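Local coordinates for DUF3218 domain-containing protein (Pseudomonas aeruginosa, PDB 2IGS), which is of unknown function but belongs to a family grouped with lysozyme-like proteins, its fold being mostly a bundle of helices with a small antiparallel sheet, at residues A36-A41 against T100-N105; W42-R47 against T208-Y213. All coordinates share one frame; numbering follows the deposited sequence.

Contact 1: A36-A41 against T100-N105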
loop_
_atom_site.group_PDB
_atom_site.type_symbol
_atom_site.label_atom_id
_atom_site.label_comp_id
_atom_site.label_asym_id
_atom_site.label_seq_id
_atom_site.Cartn_x
_atom_site.Cartn_y
_atom_site.Cartn_z
ATOM N N ALA F 36 21.877 18.363 -35.823
ATOM C CA ALA F 36 20.592 17.997 -35.213
ATOM C C ALA F 36 20.521 18.334 -33.732
ATOM O O ALA F 36 19.567 18.970 -33.302
ATOM C CB ALA F 36 20.255 16.511 -35.455
ATOM N N GLN F 37 21.543 17.920 -32.978
ATOM C CA GLN F 37 21.644 18.198 -31.547
ATOM C C GLN F 37 21.768 19.689 -31.223
ATOM O O GLN F 37 21.211 20.158 -30.227
ATOM C CB GLN F 37 22.807 17.427 -30.903
ATOM C CG GLN F 37 22.690 15.904 -30.993
ATOM C CD GLN F 37 23.469 15.303 -32.156
ATOM O OE1 GLN F 37 23.487 15.848 -33.263
ATOM N NE2 GLN F 37 24.111 14.164 -31.907
ATOM N N THR F 38 22.481 20.422 -32.070
ATOM C CA THR F 38 22.695 21.865 -31.877
ATOM C C THR F 38 21.403 22.690 -32.062
ATOM O O THR F 38 21.090 23.535 -31.216
ATOM C CB THR F 38 23.820 22.389 -32.789
ATOM O OG1 THR F 38 25.019 21.648 -32.526
ATOM C CG2 THR F 38 24.086 23.849 -32.525
ATOM N N ILE F 39 20.666 22.433 -33.150
ATOM C CA ILE F 39 19.351 23.061 -33.348
ATOM C C ILE F 39 18.409 22.727 -32.175
ATOM O O ILE F 39 17.789 23.633 -31.595
ATOM C CB ILE F 39 18.666 22.662 -34.704
ATOM C CG1 ILE F 39 19.539 23.019 -35.918
ATOM C CG2 ILE F 39 17.315 23.347 -34.833
ATOM C CD1 ILE F 39 19.337 22.101 -37.148
ATOM N N GLU F 40 18.318 21.432 -31.835
ATOM C CA GLU F 40 17.436 20.960 -30.776
ATOM C C GLU F 40 17.763 21.567 -29.406
ATOM O O GLU F 40 16.866 22.001 -28.692
ATOM C CB GLU F 40 17.417 19.421 -30.696
ATOM C CG GLU F 40 16.381 18.919 -29.704
ATOM C CD GLU F 40 16.251 17.412 -29.642
ATOM O OE1 GLU F 40 16.909 16.719 -30.434
ATOM O OE2 GLU F 40 15.503 16.920 -28.767
ATOM N N ALA F 41 19.039 21.587 -29.043
ATOM C CA ALA F 41 19.492 22.205 -27.778
ATOM C C ALA F 41 19.103 23.685 -27.688
ATOM O O ALA F 41 18.576 24.144 -26.678
ATOM C CB ALA F 41 21.015 22.044 -27.625
ATOM N N THR F 100 30.607 19.779 -29.298
ATOM C CA THR F 100 30.794 18.382 -28.910
ATOM C C THR F 100 30.047 18.061 -27.618
ATOM O O THR F 100 29.317 17.085 -27.571
ATOM C CB THR F 100 32.295 18.029 -28.760
ATOM O OG1 THR F 100 32.970 18.222 -30.013
ATOM C CG2 THR F 100 32.479 16.595 -28.368
ATOM N N SER F 101 30.213 18.899 -26.594
ATOM C CA SER F 101 29.712 18.602 -25.254
ATOM C C SER F 101 28.188 18.654 -25.204
ATOM O O SER F 101 27.558 17.767 -24.625
ATOM C CB SER F 101 30.360 19.517 -24.191
ATOM O OG SER F 101 29.450 20.448 -23.604
HETATM N N MSE F 102 27.594 19.670 -25.836
HETATM C CA MSE F 102 26.146 19.736 -25.965
HETATM C C MSE F 102 25.541 18.537 -26.660
HETATM O O MSE F 102 24.475 18.090 -26.264
HETATM C CB MSE F 102 25.709 20.991 -26.694
HETATM C CG MSE F 102 25.678 22.203 -25.819
HETATM SE SE MSE F 102 24.439 23.540 -26.435
HETATM C CE MSE F 102 24.570 23.312 -28.357
ATOM N N ALA F 103 26.211 18.021 -27.691
ATOM C CA ALA F 103 25.692 16.895 -28.455
ATOM C C ALA F 103 25.641 15.658 -27.569
ATOM O O ALA F 103 24.624 14.986 -27.502
ATOM C CB ALA F 103 26.557 16.643 -29.692
ATOM N N GLN F 104 26.747 15.394 -26.869
ATOM C CA GLN F 104 26.880 14.259 -25.961
ATOM C C GLN F 104 25.921 14.352 -24.775
ATOM O O GLN F 104 25.277 13.356 -24.416
ATOM C CB GLN F 104 28.338 14.110 -25.484
ATOM C CG GLN F 104 29.305 13.663 -26.595
ATOM C CD GLN F 104 30.789 13.821 -26.244
ATOM O OE1 GLN F 104 31.161 14.580 -25.338
ATOM N NE2 GLN F 104 31.649 13.108 -26.979
ATOM N N ASN F 105 25.810 15.540 -24.185
ATOM C CA ASN F 105 24.930 15.722 -23.033
ATOM C C ASN F 105 23.454 15.552 -23.384
ATOM O O ASN F 105 22.726 14.834 -22.688
ATOM C CB ASN F 105 25.246 17.016 -22.270
ATOM C CG ASN F 105 26.584 16.918 -21.498
ATOM O OD1 ASN F 105 26.923 15.854 -20.963
ATOM N ND2 ASN F 105 27.351 18.017 -21.459
#

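Contact 2: W42-R47 against T208-Y213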
loop_
_atom_site.group_PDB
_atom_site.type_symbol
_atom_site.label_atom_id
_atom_site.label_comp_id
_atom_site.label_asym_id
_atom_site.label_seq_id
_atom_site.Cartn_x
_atom_site.Cartn_y
_atom_site.Cartn_z
ATOM N N TRP F 42 19.360 24.438 -28.753
ATOM C CA TRP F 42 19.160 25.900 -28.716
ATOM C C TRP F 42 17.703 26.320 -28.994
ATOM O O TRP F 42 17.338 27.470 -28.794
ATOM C CB TRP F 42 20.181 26.599 -29.631
ATOM C CG TRP F 42 21.597 26.590 -29.032
ATOM C CD1 TRP F 42 21.934 26.435 -27.699
ATOM C CD2 TRP F 42 22.838 26.809 -29.730
ATOM N NE1 TRP F 42 23.301 26.535 -27.534
ATOM C CE2 TRP F 42 23.883 26.746 -28.763
ATOM C CE3 TRP F 42 23.172 27.023 -31.084
ATOM C CZ2 TRP F 42 25.237 26.888 -29.108
ATOM C CZ3 TRP F 42 24.522 27.182 -31.425
ATOM C CH2 TRP F 42 25.537 27.121 -30.429
ATOM N N ASP F 43 16.871 25.378 -29.438
ATOM C CA ASP F 43 15.409 25.559 -29.403
ATOM C C ASP F 43 14.774 25.361 -28.015
ATOM O O ASP F 43 13.631 25.778 -27.793
ATOM C CB ASP F 43 14.708 24.637 -30.428
ATOM C CG ASP F 43 14.808 25.156 -31.873
ATOM O OD1 ASP F 43 15.175 26.336 -32.104
ATOM O OD2 ASP F 43 14.514 24.365 -32.795
ATOM N N ILE F 44 15.505 24.737 -27.090
ATOM C CA ILE F 44 14.961 24.373 -25.766
ATOM C C ILE F 44 14.187 25.506 -25.046
ATOM O O ILE F 44 13.020 25.305 -24.733
ATOM C CB ILE F 44 15.999 23.642 -24.829
ATOM C CG1 ILE F 44 16.338 22.231 -25.352
ATOM C CG2 ILE F 44 15.462 23.514 -23.414
ATOM C CD1 ILE F 44 17.394 21.509 -24.524
ATOM N N PRO F 45 14.799 26.715 -24.862
ATOM C CA PRO F 45 14.083 27.827 -24.206
ATOM C C PRO F 45 12.810 28.248 -24.910
ATOM O O PRO F 45 11.862 28.673 -24.252
ATOM C CB PRO F 45 15.085 28.970 -24.264
ATOM C CG PRO F 45 16.397 28.307 -24.279
ATOM C CD PRO F 45 16.170 27.133 -25.221
ATOM N N LEU F 46 12.776 28.147 -26.233
ATOM C CA LEU F 46 11.567 28.487 -26.932
ATOM C C LEU F 46 10.532 27.370 -26.819
ATOM O O LEU F 46 9.341 27.652 -26.723
ATOM C CB LEU F 46 11.828 28.840 -28.391
ATOM C CG LEU F 46 10.604 29.332 -29.176
ATOM C CD1 LEU F 46 10.159 30.682 -28.619
ATOM C CD2 LEU F 46 10.963 29.426 -30.664
ATOM N N ARG F 47 10.985 26.120 -26.820
ATOM C CA ARG F 47 10.063 25.009 -26.674
ATOM C C ARG F 47 9.455 24.972 -25.266
ATOM O O ARG F 47 8.315 24.569 -25.099
ATOM C CB ARG F 47 10.686 23.687 -27.140
ATOM C CG ARG F 47 10.383 23.445 -28.624
ATOM C CD ARG F 47 10.963 22.175 -29.224
ATOM N NE ARG F 47 12.067 22.448 -30.152
ATOM C CZ ARG F 47 12.371 21.692 -31.203
ATOM N NH1 ARG F 47 11.637 20.611 -31.486
ATOM N NH2 ARG F 47 13.400 22.017 -31.982
ATOM N N THR F 208 24.177 25.171 -22.704
ATOM C CA THR F 208 25.321 24.247 -22.545
ATOM C C THR F 208 25.439 23.746 -21.087
ATOM O O THR F 208 25.599 22.548 -20.850
ATOM C CB THR F 208 26.660 24.888 -23.006
ATOM O OG1 THR F 208 26.483 25.500 -24.285
ATOM C CG2 THR F 208 27.787 23.870 -23.112
ATOM N N LEU F 209 25.357 24.674 -20.134
ATOM C CA LEU F 209 25.425 24.368 -18.717
ATOM C C LEU F 209 24.252 23.486 -18.330
ATOM O O LEU F 209 24.447 22.477 -17.616
ATOM C CB LEU F 209 25.407 25.668 -17.880
ATOM C CG LEU F 209 25.341 25.603 -16.342
ATOM C CD1 LEU F 209 26.648 25.015 -15.778
ATOM C CD2 LEU F 209 25.055 26.987 -15.697
ATOM N N LEU F 210 23.054 23.858 -18.812
ATOM C CA LEU F 210 21.814 23.147 -18.500
ATOM C C LEU F 210 21.899 21.659 -18.851
ATOM O O LEU F 210 21.533 20.803 -18.055
ATOM C CB LEU F 210 20.613 23.783 -19.228
ATOM C CG LEU F 210 19.237 23.140 -18.993
ATOM C CD1 LEU F 210 18.703 23.479 -17.589
ATOM C CD2 LEU F 210 18.229 23.565 -20.052
ATOM N N LEU F 211 22.364 21.382 -20.059
ATOM C CA LEU F 211 22.494 20.020 -20.550
ATOM C C LEU F 211 23.613 19.258 -19.838
ATOM O O LEU F 211 23.469 18.080 -19.579
ATOM C CB LEU F 211 22.745 20.042 -22.067
ATOM C CG LEU F 211 21.587 20.580 -22.914
ATOM C CD1 LEU F 211 21.953 20.628 -24.387
ATOM C CD2 LEU F 211 20.305 19.780 -22.670
ATOM N N ALA F 212 24.715 19.930 -19.519
ATOM C CA ALA F 212 25.805 19.277 -18.786
ATOM C C ALA F 212 25.365 18.751 -17.417
ATOM O O ALA F 212 25.638 17.604 -17.056
ATOM C CB ALA F 212 26.995 20.245 -18.621
ATOM N N TYR F 213 24.730 19.635 -16.658
ATOM C CA TYR F 213 24.144 19.362 -15.353
ATOM C C TYR F 213 23.130 18.231 -15.446
ATOM O O TYR F 213 23.281 17.198 -14.797
ATOM C CB TYR F 213 23.477 20.642 -14.865
ATOM C CG TYR F 213 22.728 20.527 -13.555
ATOM C CD1 TYR F 213 23.401 20.602 -12.340
ATOM C CD2 TYR F 213 21.333 20.419 -13.530
ATOM C CE1 TYR F 213 22.724 20.504 -11.126
ATOM C CE2 TYR F 213 20.633 20.327 -12.307
ATOM C CZ TYR F 213 21.338 20.368 -11.115
ATOM O OH TYR F 213 20.686 20.281 -9.901
#

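Contact 1: A36-A41 against T100-N105
Q37 and A103 meet where the helices carrying A36-A41 and T100-N105 come nearest, and the pair illustrates a steep crossing in which the alanine methyl and backbone leave the crossing point to the glutamine. The local axes pass 8.9 Å apart and cross at 81°, and the two CA atoms, Q37 CA and A103 CA, are separated by 5.3 Å. CB of Q37 points at the other helix and rests against its backbone, 3.8 Å from A103 CA. The rest of the glutamine folds round the A103 methyl. Its CG stands anti to its own carbonyl carbon, and a bend at the next bond (chi2 97°) lays the flat of the amide over the A103 methyl. The methyl is consequently met broadside by the amide, NE2 of Q37 lying 4.1 Å from A103 CB and CD at nearly the same range. NE2 does not end in apolar surroundings: it is hydrogen-bonded to D107, one turn further along the second helix.

One turn on from Q37, the contact changes character. M102, present as selenomethionine, reaches across with its terminal methyl, which comes within 3.8 Å of A41 CB. Its chain is folded at the last torsion (chi3 -34°), which brings SE as well as CE against the alanine, at 3.9 Å from A41 CB. T38 flanks the same methyl more loosely, CG2 of T38 lying 4.2 Å from M102 CE, while its hydroxyl bonds to P34 O, just ahead of the helix. No hydrogen bond joins the two segments.

Helix 12-27 packs against T38 through A17, and helix 203-216 touches A41 through L211 and M102 through T208. Both further helices thus border the crossing of helices 35-48 and 87-113.

Contact 2: W42-R47 against T208-Y213
I44 supplies the largest share of this contact and divides it between two leucines, using a different branch for each. Its CD1 methyl reaches L211 CD2 at 3.9 Å, and its CG2 methyl faces L210 CD2 at a looser 4.4 Å. The first torsion explains the division: CG1 stands anti to the carbonyl carbon (chi1 -69°) and runs out extended to CD1, whereas CG2 occupies the place anti to the backbone N. The isoleucine therefore presents two methyls to two consecutive residues of the other helix.

Of the leucines, L211 makes the closer approach. It keeps CG beside the backbone N, and the methyl that touches I44 is the branch that folds off its extended chain. The backbones stay well apart, with I44 CA and L210 CA 10.1 Å from each other, and only side-chain methyls meet.

This is aliphatic packing inside a mainly helical fold, joining helix 35-48 to helix 203-216, near the C-terminus, in a family assigned to the lysozyme clan. The first of these helices is kinked just after I44: P45 has no N-H to give to the preceding turn, and L46 N makes a weak bond to D43 O instead. L118 lies against I44, and I109 of helix 87-113 against L211, while Y152 from a loop and V154 of strand 154-155 touch L210.

How the contacts relate
Both contacts are buried and both use helix 35-48, whose successive stretches meet helix 87-113 in contact 1 and helix 203-216 in contact 2. Contact 2 lies deeper: its centre is about 5 Å from the centre of the chain, that of contact 1 about 11 Å, and its chemistry is purely aliphatic. Contact 1 has a partly exposed border, where a glutamine brings in a polar group. The approach differs too: backbones come close at the steep crossing of contact 1 but stay far apart in contact 2. The two adjoin, their centres about 9 Å apart: M102 SE lies 3.4 Å from W42 NE1 and also packs against T208.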